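Local coordinates for DUF4875 domain-containing protein (Desulfovibrio piger, PDB 4LG3) that is of unknown function but belongs to a family of the CamS-like clan, at residues 22-27 and 97-102. Residues are numbered along the deposited sequence; the frame is centred on the assembly and turned at random.
Sequences PGRLRY and TYAPDG. With SO4 (sulfate ion), chain D.
The guanidinium of Arg24 and the carboxylate of Asp101 meet edge to edge, their planes 16° apart, nearly coplanar, with Ala99 CB also at the guanidinium edge, 3.8 Å from Arg24 NH2. The Tyr98 ring carries Pro100 CD over the centre of one face and a sulfate oxygen at its edge. The salt bridge is a bidentate, end-on one: Arg24 NH1 donates to Asp101 OD2 at 2.7 Å, almost straight at 172° and on the syn lone pair. Arg24 NH2 reaches Asp101 OD1, also at 2.7 Å, from somewhat out of the carboxylate plane. Two bonds to two oxygens illustrate how such a pair fixes the rotation of both flat groups. In the mixed sheet, strand 75-81 separates strands 26-36 and 92-98, and Arg24, near the start of strand 26-36, reaches across to the type I turn Ala99-Gly102 that follows strand 92-98. It crosses on an extended chain, CG anti to the backbone N (chi1 -168°). The turn is closed by Gly102 N to Ala99 O at 2.9 Å; Asp101 OD1 also accepts from Lys103 N, and Arg24 NH2 also donates to Gly104 O. At the end of strand 92-98, Tyr98 OH donates to sulfate O2 at 2.7 Å; Trp113, stacked on the same ring, binds this ion through NE1, though the sulfate probably comes from the crystallisation liquor.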
loop_
_atom_site.group_PDB
_atom_site.type_symbol
_atom_site.label_atom_id
_atom_site.label_comp_id
_atom_site.label_asym_id
_atom_site.label_seq_id
_atom_site.Cartn_x
_atom_site.Cartn_y
_atom_site.Cartn_z
ATOM N N PRO A 22 21.659 -16.523 -1.714
ATOM C CA PRO A 22 22.756 -16.620 -0.722
ATOM C C PRO A 22 23.603 -15.338 -0.614
ATOM O O PRO A 22 24.003 -14.753 -1.637
ATOM C CB PRO A 22 23.589 -17.811 -1.213
ATOM C CG PRO A 22 23.172 -18.053 -2.655
ATOM C CD PRO A 22 21.754 -17.591 -2.742
ATOM N N GLY A 23 23.783 -14.890 0.640
ATOM C CA GLY A 23 24.503 -13.673 1.012
ATOM C C GLY A 23 23.809 -12.373 0.640
ATOM O O GLY A 23 24.457 -11.332 0.532
ATOM N N ARG A 24 22.498 -12.414 0.418
ATOM C CA ARG A 24 21.756 -11.237 -0.007
ATOM C C ARG A 24 20.363 -11.283 0.598
ATOM O O ARG A 24 19.423 -11.807 -0.008
ATOM C CB ARG A 24 21.727 -11.170 -1.543
ATOM C CG ARG A 24 21.228 -9.856 -2.074
ATOM C CD ARG A 24 21.755 -9.559 -3.448
ATOM N NE ARG A 24 21.353 -8.204 -3.819
ATOM C CZ ARG A 24 22.123 -7.132 -3.675
ATOM N NH1 ARG A 24 23.370 -7.255 -3.236
ATOM N NH2 ARG A 24 21.659 -5.931 -3.983
ATOM N N LEU A 25 20.260 -10.757 1.812
ATOM C CA LEU A 25 19.030 -10.694 2.581
ATOM C C LEU A 25 18.073 -9.656 2.001
ATOM O O LEU A 25 18.434 -8.486 1.840
ATOM C CB LEU A 25 19.325 -10.377 4.073
ATOM C CG LEU A 25 18.098 -10.082 4.997
ATOM C CD1 LEU A 25 17.415 -11.346 5.437
ATOM C CD2 LEU A 25 18.523 -9.305 6.227
ATOM N N ARG A 26 16.847 -10.098 1.715
ATOM C CA ARG A 26 15.747 -9.260 1.273
ATOM C C ARG A 26 14.774 -9.053 2.451
ATOM O O ARG A 26 14.511 -9.990 3.206
ATOM C CB ARG A 26 15.046 -9.887 0.076
ATOM C CG ARG A 26 13.935 -9.034 -0.491
ATOM C CD ARG A 26 13.355 -9.648 -1.743
ATOM N NE ARG A 26 12.254 -8.829 -2.239
ATOM C CZ ARG A 26 11.821 -8.818 -3.490
ATOM N NH1 ARG A 26 12.367 -9.616 -4.397
ATOM N NH2 ARG A 26 10.836 -8.006 -3.847
ATOM N N TYR A 27 14.270 -7.830 2.633
ATOM C CA TYR A 27 13.315 -7.586 3.702
ATOM C C TYR A 27 12.088 -6.986 3.088
ATOM O O TYR A 27 12.164 -5.938 2.448
ATOM C CB TYR A 27 13.918 -6.719 4.790
ATOM C CG TYR A 27 13.256 -6.888 6.139
ATOM C CD1 TYR A 27 13.485 -8.022 6.916
ATOM C CD2 TYR A 27 12.462 -5.887 6.675
ATOM C CE1 TYR A 27 12.896 -8.169 8.174
ATOM C CE2 TYR A 27 11.878 -6.019 7.929
ATOM C CZ TYR A 27 12.108 -7.156 8.685
ATOM O OH TYR A 27 11.551 -7.259 9.942
ATOM N N THR A 97 11.319 -0.672 -4.253
ATOM C CA THR A 97 12.342 -1.649 -3.930
ATOM C C THR A 97 13.698 -0.898 -3.969
ATOM O O THR A 97 14.001 -0.184 -4.914
ATOM C CB THR A 97 12.244 -2.890 -4.822
ATOM O OG1 THR A 97 10.953 -3.518 -4.617
ATOM C CG2 THR A 97 13.356 -3.891 -4.529
ATOM N N TYR A 98 14.468 -1.058 -2.912
ATOM C CA TYR A 98 15.752 -0.424 -2.663
ATOM C C TYR A 98 16.860 -1.447 -2.432
ATOM O O TYR A 98 16.734 -2.306 -1.552
ATOM C CB TYR A 98 15.608 0.470 -1.425
ATOM C CG TYR A 98 16.841 1.258 -1.015
ATOM C CD1 TYR A 98 17.666 1.857 -1.971
ATOM C CD2 TYR A 98 17.121 1.494 0.330
ATOM C CE1 TYR A 98 18.756 2.642 -1.597
ATOM C CE2 TYR A 98 18.211 2.278 0.717
ATOM C CZ TYR A 98 19.036 2.834 -0.253
ATOM O OH TYR A 98 20.107 3.613 0.099
ATOM N N ALA A 99 17.937 -1.345 -3.225
ATOM C CA ALA A 99 19.159 -2.154 -3.150
ATOM C C ALA A 99 20.338 -1.179 -2.975
ATOM O O ALA A 99 20.902 -0.734 -3.977
ATOM C CB ALA A 99 19.309 -3.009 -4.395
ATOM N N PRO A 100 20.666 -0.772 -1.712
ATOM C CA PRO A 100 21.715 0.251 -1.498
ATOM C C PRO A 100 23.032 0.053 -2.271
ATOM O O PRO A 100 23.630 1.044 -2.674
ATOM C CB PRO A 100 21.981 0.199 0.021
ATOM C CG PRO A 100 20.781 -0.380 0.615
ATOM C CD PRO A 100 20.034 -1.167 -0.435
ATOM N N ASP A 101 23.479 -1.193 -2.471
ATOM C CA ASP A 101 24.742 -1.485 -3.159
ATOM C C ASP A 101 24.627 -1.420 -4.723
ATOM O O ASP A 101 25.626 -1.637 -5.411
ATOM C CB ASP A 101 25.318 -2.853 -2.704
ATOM C CG ASP A 101 24.592 -4.114 -3.176
ATOM O OD1 ASP A 101 23.557 -3.989 -3.869
ATOM O OD2 ASP A 101 25.039 -5.220 -2.814
ATOM N N GLY A 102 23.442 -1.111 -5.242
ATOM C CA GLY A 102 23.196 -0.952 -6.669
ATOM C C GLY A 102 23.228 -2.217 -7.510
ATOM O O GLY A 102 23.444 -2.143 -8.723
HETATM S S SO4 D . 20.801 6.285 -2.674
HETATM O O1 SO4 D . 21.078 7.373 -1.725
HETATM O O2 SO4 D . 21.043 5.008 -1.998
HETATM O O3 SO4 D . 19.411 6.400 -3.158
HETATM O O4 SO4 D . 21.708 6.392 -3.819
#